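Local coordinates for putative curved DNA-binding protein (Chaetomium thermophilum var. thermophilum DSM 1495, PDB 4IPA), which probably acts in ribosome biogenesis as an Arx1 protein built on the methionine aminopeptidase (M24 peptidase) fold, and may bind DNA, at residues E224-G236 / E242-V255. Residues are numbered along the deposited sequence; the frame is centred on the assembly and turned at random.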
ATOM      1  N   GLU A 224       0.572 -14.621   2.167  1.00 19.70           N
ATOM      2  CA  GLU A 224       0.540 -13.699   3.307  1.00 22.11           C
ATOM      3  C   GLU A 224       0.979 -12.279   2.956  1.00 21.62           C
ATOM      4  O   GLU A 224       2.109 -12.052   2.494  1.00 18.86           O
ATOM      5  CB  GLU A 224       1.387 -14.252   4.467  1.00 24.90           C
ATOM      6  CG  GLU A 224       1.383 -13.384   5.721  1.00 26.90           C
ATOM      7  CD  GLU A 224       0.026 -13.338   6.403  1.00 35.07           C
ATOM      8  OE1 GLU A 224      -0.189 -14.158   7.332  1.00 37.24           O
ATOM      9  OE2 GLU A 224      -0.825 -12.492   6.010  1.00 26.50           O
ATOM     10  N   ILE A 225       0.093 -11.314   3.184  1.00 20.68           N
ATOM     11  CA  ILE A 225       0.481  -9.910   3.018  1.00 18.18           C
ATOM     12  C   ILE A 225       0.547  -9.157   4.344  1.00 16.40           C
ATOM     13  O   ILE A 225       0.738  -7.951   4.369  1.00 16.39           O
ATOM     14  CB  ILE A 225      -0.372  -9.169   1.950  1.00 15.96           C
ATOM     15  CG1 ILE A 225      -1.870  -9.440   2.140  1.00 19.42           C
ATOM     16  CG2 ILE A 225       0.066  -9.595   0.544  1.00 16.60           C
ATOM     17  CD1 ILE A 225      -2.428  -8.999   3.510  1.00 17.44           C
ATOM     18  N   GLU A 226       0.405  -9.888   5.446  1.00 18.73           N
ATOM     19  CA  GLU A 226       0.609  -9.328   6.781  1.00 20.65           C
ATOM     20  C   GLU A 226       1.438 -10.282   7.615  1.00 23.21           C
ATOM     21  O   GLU A 226       0.938 -10.857   8.583  1.00 23.01           O
ATOM     22  CB  GLU A 226      -0.724  -9.040   7.470  1.00 23.00           C
ATOM     23  CG  GLU A 226      -1.436  -7.837   6.888  1.00 25.97           C
ATOM     24  CD  GLU A 226      -2.819  -7.612   7.464  1.00 26.54           C
ATOM     25  OE1 GLU A 226      -3.398  -8.560   8.034  1.00 30.64           O
ATOM     26  OE2 GLU A 226      -3.327  -6.480   7.331  1.00 25.46           O
ATOM     27  N   GLY A 227       2.708 -10.431   7.225  1.00 24.18           N
ATOM     28  CA  GLY A 227       3.616 -11.440   7.766  1.00 19.55           C
ATOM     29  C   GLY A 227       4.122 -11.234   9.184  1.00 19.87           C
ATOM     30  O   GLY A 227       3.584 -10.424   9.932  1.00 21.77           O
ATOM     31  N   LYS A 228       5.176 -11.959   9.555  1.00 22.81           N
ATOM     32  CA  LYS A 228       5.572 -12.040  10.965  1.00 25.27           C
ATOM     33  C   LYS A 228       6.508 -10.926  11.403  1.00 20.12           C
ATOM     34  O   LYS A 228       6.903 -10.861  12.557  1.00 22.09           O
ATOM     35  CB  LYS A 228       6.156 -13.418  11.312  1.00 25.10           C
ATOM     36  CG  LYS A 228       7.412 -13.766  10.559  1.00 32.70           C
ATOM     37  CD  LYS A 228       7.960 -15.130  10.956  1.00 40.43           C
ATOM     38  CE  LYS A 228       9.184 -15.482  10.103  1.00 48.17           C
ATOM     39  NZ  LYS A 228       9.805 -16.801  10.473  1.00 52.49           N
ATOM     40  N   LYS A 229       6.849 -10.040  10.479  1.00 21.02           N
ATOM     41  CA  LYS A 229       7.568  -8.828  10.833  1.00 19.10           C
ATOM     42  C   LYS A 229       6.802  -7.629  10.286  1.00 20.04           C
ATOM     43  O   LYS A 229       6.161  -7.722   9.237  1.00 19.20           O
ATOM     44  CB  LYS A 229       9.001  -8.871  10.286  1.00 16.54           C
ATOM     45  CG  LYS A 229       9.706 -10.204  10.590  1.00 25.11           C
ATOM     46  CD  LYS A 229      11.211 -10.216  10.270  1.00 21.35           C
ATOM     47  CE  LYS A 229      11.515 -10.021   8.807  1.00 19.56           C
ATOM     48  NZ  LYS A 229      12.941 -10.381   8.508  1.00 19.56           N
ATOM     49  N   LYS A 230       6.866  -6.506  11.000  1.00 17.90           N
ATOM     50  CA  LYS A 230       6.235  -5.280  10.536  1.00 17.75           C
ATOM     51  C   LYS A 230       6.909  -4.037  11.126  1.00 19.61           C
ATOM     52  O   LYS A 230       7.426  -4.048  12.253  1.00 17.73           O
ATOM     53  CB  LYS A 230       4.750  -5.267  10.886  1.00 14.59           C
ATOM     54  CG  LYS A 230       4.491  -5.003  12.347  1.00 16.98           C
ATOM     55  CD  LYS A 230       3.084  -5.387  12.755  1.00 17.91           C
ATOM     56  CE  LYS A 230       2.946  -5.393  14.267  1.00 22.47           C
ATOM     57  NZ  LYS A 230       1.581  -5.850  14.679  1.00 26.55           N
ATOM     58  N   ILE A 231       6.899  -2.969  10.345  1.00 14.74           N
ATOM     59  CA  ILE A 231       7.372  -1.682  10.816  1.00 18.72           C
ATOM     60  C   ILE A 231       6.186  -0.743  10.945  1.00 17.28           C
ATOM     61  O   ILE A 231       5.464  -0.523   9.982  1.00 17.96           O
ATOM     62  CB  ILE A 231       8.381  -1.094   9.832  1.00 19.75           C
ATOM     63  CG1 ILE A 231       9.625  -1.994   9.786  1.00 18.31           C
ATOM     64  CG2 ILE A 231       8.747   0.330  10.234  1.00 19.95           C
ATOM     65  CD1 ILE A 231      10.659  -1.563   8.764  1.00 14.38           C
ATOM     66  N   ILE A 232       5.957  -0.208  12.135  1.00 17.91           N
ATOM     67  CA  ILE A 232       4.846   0.708  12.310  1.00 18.27           C
ATOM     68  C   ILE A 232       5.344   2.129  12.542  1.00 19.29           C
ATOM     69  O   ILE A 232       5.949   2.399  13.575  1.00 19.01           O
ATOM     70  CB  ILE A 232       3.954   0.303  13.479  1.00 19.90           C
ATOM     71  CG1 ILE A 232       3.522  -1.157  13.344  1.00 21.67           C
ATOM     72  CG2 ILE A 232       2.745   1.257  13.575  1.00 17.97           C
ATOM     73  CD1 ILE A 232       2.557  -1.617  14.428  1.00 23.12           C
ATOM     74  N   LEU A 233       5.092   3.030  11.589  1.00 16.64           N
ATOM     75  CA  LEU A 233       5.518   4.434  11.723  1.00 19.23           C
ATOM     76  C   LEU A 233       4.661   5.221  12.729  1.00 21.46           C
ATOM     77  O   LEU A 233       3.445   5.000  12.825  1.00 21.02           O
ATOM     78  CB  LEU A 233       5.453   5.140  10.377  1.00 22.15           C
ATOM     79  CG  LEU A 233       6.258   4.544   9.241  1.00 20.44           C
ATOM     80  CD1 LEU A 233       5.996   5.358   8.001  1.00 17.72           C
ATOM     81  CD2 LEU A 233       7.766   4.489   9.583  1.00 19.01           C
ATOM     82  N   SER A 234       5.291   6.145  13.453  1.00 22.21           N
ATOM     83  CA  SER A 234       4.616   6.962  14.468  1.00 25.69           C
ATOM     84  C   SER A 234       3.535   6.190  15.181  1.00 28.62           C
ATOM     85  O   SER A 234       2.373   6.595  15.167  1.00 27.00           O
ATOM     86  CB  SER A 234       3.974   8.193  13.850  1.00 24.78           C
ATOM     87  OG  SER A 234       4.875   8.872  13.019  1.00 30.47           O
ATOM     88  N   PRO A 235       3.909   5.069  15.800  1.00 27.91           N
ATOM     89  CA  PRO A 235       2.944   4.232  16.519  1.00 31.96           C
ATOM     90  C   PRO A 235       2.081   5.054  17.471  1.00 40.53           C
ATOM     91  O   PRO A 235       0.875   4.818  17.603  1.00 43.86           O
ATOM     92  CB  PRO A 235       3.844   3.289  17.338  1.00 36.75           C
ATOM     93  CG  PRO A 235       5.224   3.913  17.317  1.00 31.14           C
ATOM     94  CD  PRO A 235       5.296   4.616  15.996  1.00 24.86           C
ATOM     95  N   GLY A 236       2.707   6.020  18.134  1.00 36.69           N
ATOM     96  CA  GLY A 236       2.052   6.723  19.217  1.00 51.31           C
ATOM     97  C   GLY A 236       2.116   5.906  20.496  1.00 56.04           C
ATOM     98  O   GLY A 236       3.198   5.717  21.054  1.00 51.75           O
ATOM     99  N   GLU A 242       7.439  -4.786  15.189  1.00 19.48           N
ATOM    100  CA  GLU A 242       8.460  -5.731  15.613  1.00 27.57           C
ATOM    101  C   GLU A 242       9.071  -6.464  14.436  1.00 21.80           C
ATOM    102  O   GLU A 242       8.361  -6.923  13.542  1.00 20.24           O
ATOM    103  CB  GLU A 242       7.859  -6.749  16.567  1.00 28.51           C
ATOM    104  CG  GLU A 242       8.877  -7.598  17.270  1.00 30.44           C
ATOM    105  CD  GLU A 242       8.261  -8.392  18.410  1.00 37.42           C
ATOM    106  OE1 GLU A 242       8.055  -9.611  18.230  1.00 42.29           O
ATOM    107  OE2 GLU A 242       7.974  -7.791  19.474  1.00 39.30           O
ATOM    108  N   GLY A 243      10.392  -6.573  14.437  1.00 22.88           N
ATOM    109  CA  GLY A 243      11.085  -7.321  13.410  1.00 22.37           C
ATOM    110  C   GLY A 243      11.912  -6.413  12.523  1.00 28.45           C
ATOM    111  O   GLY A 243      11.611  -5.229  12.353  1.00 30.48           O
ATOM    112  N   VAL A 244      12.960  -6.976  11.943  1.00 24.35           N
ATOM    113  CA  VAL A 244      13.895  -6.206  11.148  1.00 22.14           C
ATOM    114  C   VAL A 244      14.001  -6.799   9.758  1.00 21.02           C
ATOM    115  O   VAL A 244      13.956  -8.021   9.599  1.00 24.93           O
ATOM    116  CB  VAL A 244      15.275  -6.222  11.817  1.00 25.98           C
ATOM    117  CG1 VAL A 244      16.343  -5.781  10.852  1.00 22.99           C
ATOM    118  CG2 VAL A 244      15.251  -5.349  13.074  1.00 28.47           C
ATOM    119  N   PRO A 245      14.141  -5.939   8.741  1.00 19.86           N
ATOM    120  CA  PRO A 245      14.289  -6.450   7.375  1.00 20.19           C
ATOM    121  C   PRO A 245      15.606  -7.210   7.211  1.00 19.56           C
ATOM    122  O   PRO A 245      16.631  -6.753   7.709  1.00 21.27           O
ATOM    123  CB  PRO A 245      14.309  -5.178   6.520  1.00 15.57           C
ATOM    124  CG  PRO A 245      13.754  -4.100   7.406  1.00 19.06           C
ATOM    125  CD  PRO A 245      14.134  -4.468   8.790  1.00 16.28           C
ATOM    126  N   GLU A 246      15.561  -8.340   6.513  1.00 16.34           N
ATOM    127  CA  GLU A 246      16.718  -9.186   6.304  1.00 18.51           C
ATOM    128  C   GLU A 246      16.786  -9.568   4.840  1.00 21.83           C
ATOM    129  O   GLU A 246      15.751  -9.668   4.160  1.00 20.38           O
ATOM    130  CB  GLU A 246      16.608 -10.473   7.131  1.00 19.62           C
ATOM    131  CG  GLU A 246      16.555 -10.277   8.639  1.00 23.63           C
ATOM    132  CD  GLU A 246      16.579 -11.607   9.392  1.00 34.20           C
ATOM    133  OE1 GLU A 246      15.493 -12.127   9.711  1.00 35.27           O
ATOM    134  OE2 GLU A 246      17.682 -12.140   9.660  1.00 41.46           O
ATOM    135  N   VAL A 247      18.004  -9.798   4.357  1.00 20.74           N
ATOM    136  CA  VAL A 247      18.209 -10.374   3.037  1.00 19.43           C
ATOM    137  C   VAL A 247      17.356 -11.627   2.954  1.00 19.01           C
ATOM    138  O   VAL A 247      17.299 -12.397   3.910  1.00 18.55           O
ATOM    139  CB  VAL A 247      19.696 -10.728   2.814  1.00 26.66           C
ATOM    140  CG1 VAL A 247      19.868 -11.692   1.625  1.00 26.10           C
ATOM    141  CG2 VAL A 247      20.525  -9.456   2.622  1.00 24.22           C
ATOM    142  N   GLY A 248      16.678 -11.827   1.827  1.00 19.47           N
ATOM    143  CA  GLY A 248      15.720 -12.922   1.696  1.00 17.42           C
ATOM    144  C   GLY A 248      14.258 -12.494   1.862  1.00 20.23           C
ATOM    145  O   GLY A 248      13.349 -13.226   1.472  1.00 19.08           O
ATOM    146  N   ASP A 249      14.026 -11.312   2.436  1.00 17.50           N
ATOM    147  CA  ASP A 249      12.666 -10.827   2.714  1.00 17.54           C
ATOM    148  C   ASP A 249      11.988 -10.183   1.499  1.00 21.43           C
ATOM    149  O   ASP A 249      12.637  -9.515   0.683  1.00 20.86           O
ATOM    150  CB  ASP A 249      12.682  -9.752   3.802  1.00 17.15           C
ATOM    151  CG  ASP A 249      12.889 -10.300   5.215  1.00 18.82           C
ATOM    152  OD1 ASP A 249      12.964 -11.532   5.426  1.00 18.37           O
ATOM    153  OD2 ASP A 249      12.957  -9.454   6.133  1.00 15.43           O
ATOM    154  N   VAL A 250      10.673 -10.363   1.398  1.00 19.67           N
ATOM    155  CA  VAL A 250       9.855  -9.439   0.612  1.00 18.48           C
ATOM    156  C   VAL A 250       8.907  -8.617   1.511  1.00 19.78           C
ATOM    157  O   VAL A 250       8.223  -9.162   2.397  1.00 17.87           O
ATOM    158  CB  VAL A 250       9.076 -10.155  -0.505  1.00 21.00           C
ATOM    159  CG1 VAL A 250       8.098  -9.196  -1.158  1.00 18.56           C
ATOM    160  CG2 VAL A 250      10.045 -10.715  -1.534  1.00 17.98           C
ATOM    161  N   TRP A 251       8.876  -7.304   1.275  1.00 17.21           N
ATOM    162  CA  TRP A 251       8.057  -6.389   2.061  1.00 13.43           C
ATOM    163  C   TRP A 251       7.095  -5.545   1.222  1.00 17.10           C
ATOM    164  O   TRP A 251       7.416  -5.111   0.110  1.00 15.12           O
ATOM    165  CB  TRP A 251       8.945  -5.419   2.827  1.00 13.58           C
ATOM    166  CG  TRP A 251       9.659  -5.985   3.987  1.00 14.80           C
ATOM    167  CD1 TRP A 251      10.770  -6.781   3.958  1.00 13.16           C
ATOM    168  CD2 TRP A 251       9.354  -5.762   5.369  1.00 15.43           C
ATOM    169  NE1 TRP A 251      11.157  -7.091   5.232  1.00 15.37           N
ATOM    170  CE2 TRP A 251      10.316  -6.468   6.124  1.00 16.95           C
ATOM    171  CE3 TRP A 251       8.365  -5.024   6.044  1.00 14.79           C
ATOM    172  CZ2 TRP A 251      10.321  -6.471   7.521  1.00 14.07           C
ATOM    173  CZ3 TRP A 251       8.363  -5.020   7.427  1.00 13.88           C
ATOM    174  CH2 TRP A 251       9.344  -5.745   8.156  1.00 17.19           C
ATOM    175  N   GLY A 252       5.919  -5.286   1.787  1.00 16.46           N
ATOM    176  CA  GLY A 252       5.045  -4.246   1.277  1.00 13.46           C
ATOM    177  C   GLY A 252       5.345  -2.973   2.055  1.00 16.27           C
ATOM    178  O   GLY A 252       4.931  -2.814   3.200  1.00 15.46           O
ATOM    179  N   VAL A 253       6.096  -2.066   1.444  1.00 12.78           N
ATOM    180  CA  VAL A 253       6.548  -0.881   2.145  1.00 13.89           C
ATOM    181  C   VAL A 253       5.622   0.307   1.884  1.00 16.37           C
ATOM    182  O   VAL A 253       5.456   0.732   0.725  1.00 14.58           O
ATOM    183  CB  VAL A 253       7.979  -0.483   1.720  1.00 15.69           C
ATOM    184  CG1 VAL A 253       8.403   0.800   2.457  1.00 13.18           C
ATOM    185  CG2 VAL A 253       8.975  -1.640   1.977  1.00 12.71           C
ATOM    186  N   GLU A 254       5.028   0.829   2.960  1.00 12.51           N
ATOM    187  CA  GLU A 254       4.086   1.944   2.864  1.00 14.74           C
ATOM    188  C   GLU A 254       4.520   3.165   3.658  1.00 17.48           C
ATOM    189  O   GLU A 254       4.999   3.059   4.802  1.00 14.59           O
ATOM    190  CB  GLU A 254       2.676   1.549   3.325  1.00 14.76           C
ATOM    191  CG  GLU A 254       1.645   2.659   3.053  1.00 15.97           C
ATOM    192  CD  GLU A 254       0.229   2.348   3.518  1.00 21.54           C
ATOM    193  OE1 GLU A 254      -0.104   1.165   3.713  1.00 24.41           O
ATOM    194  OE2 GLU A 254      -0.562   3.308   3.691  1.00 25.24           O
ATOM    195  N   VAL A 255       4.345   4.328   3.034  1.00 17.13           N
ATOM    196  CA  VAL A 255       4.417   5.606   3.742  1.00 18.04           C
ATOM    197  C   VAL A 255       3.180   6.440   3.451  1.00 18.11           C
ATOM    198  O   VAL A 255       2.605   6.352   2.357  1.00 15.53           O
ATOM    199  CB  VAL A 255       5.654   6.435   3.349  1.00 18.81           C
ATOM    200  CG1 VAL A 255       6.929   5.697   3.736  1.00 20.44           C
ATOM    201  CG2 VAL A 255       5.633   6.785   1.853  1.00 14.04           C
TER
HETATM  202  O   HOH W   1       5.828  -8.069  13.862  1.00 29.10           O
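Lys229 runs past Gly243 and the Trp251 ring to a salt-bridge network with Asp249 and Glu246, at the edge of the antiparallel sheet of this M24 peptidase fold. Strand 210-220 lies between strands 230-232 and 250-258 in that sheet; much of the contact comes from the loop 242-249, folded back against the edge strand, with Trp251 joining it. Lys230 and Glu242 form a single antiparallel hydrogen-bonded pair: Lys230 N gives Glu242 O a nearly straight bond (3.0 Å, 168°), while the return bond from Glu242 N to Lys230 O is weak and strongly bent.

Along Lys229, CB rests obliquely 3.8 Å from CH2 of the Trp251 ring and 4.1 Å from CA of Gly243, where any CB on residue 243 would run into Lys229 CB. CD then passes the Val244 carbonyl, and CE lies close to both Val244 O and Asp249 OD2. A bend at chi3 (-63°) turns the tip inward, where NZ donates to Val244 O at 2.8 Å and to OD2 of Asp249 on its syn lone pair. Glu246 OE1 adds a longer, weak salt bridge to NZ.

Asp249 OD2 accepts two further bonds: Glu246 N meets it from 65° above the carboxylate plane, and Trp251 NE1 reaches its anti side. Three donors thus grip OD2 from different directions, and the indole bond helps set the ring's rotation. Replacing Asp249 with an alanine would probably leave the Lys229 ammonium to the Val244 carbonyl and the weak Glu246 bridge, and take the acceptor from both the Trp251 indole N-H and Glu246 N.

Leu233 CD1 touches Val255 CG1, and Leu233 also packs on helix 193-205. Pro245 CG sits over the rim of one Trp251 face, 3.9 Å above the plane, and meets Ile231 CD1 at 4.2 Å.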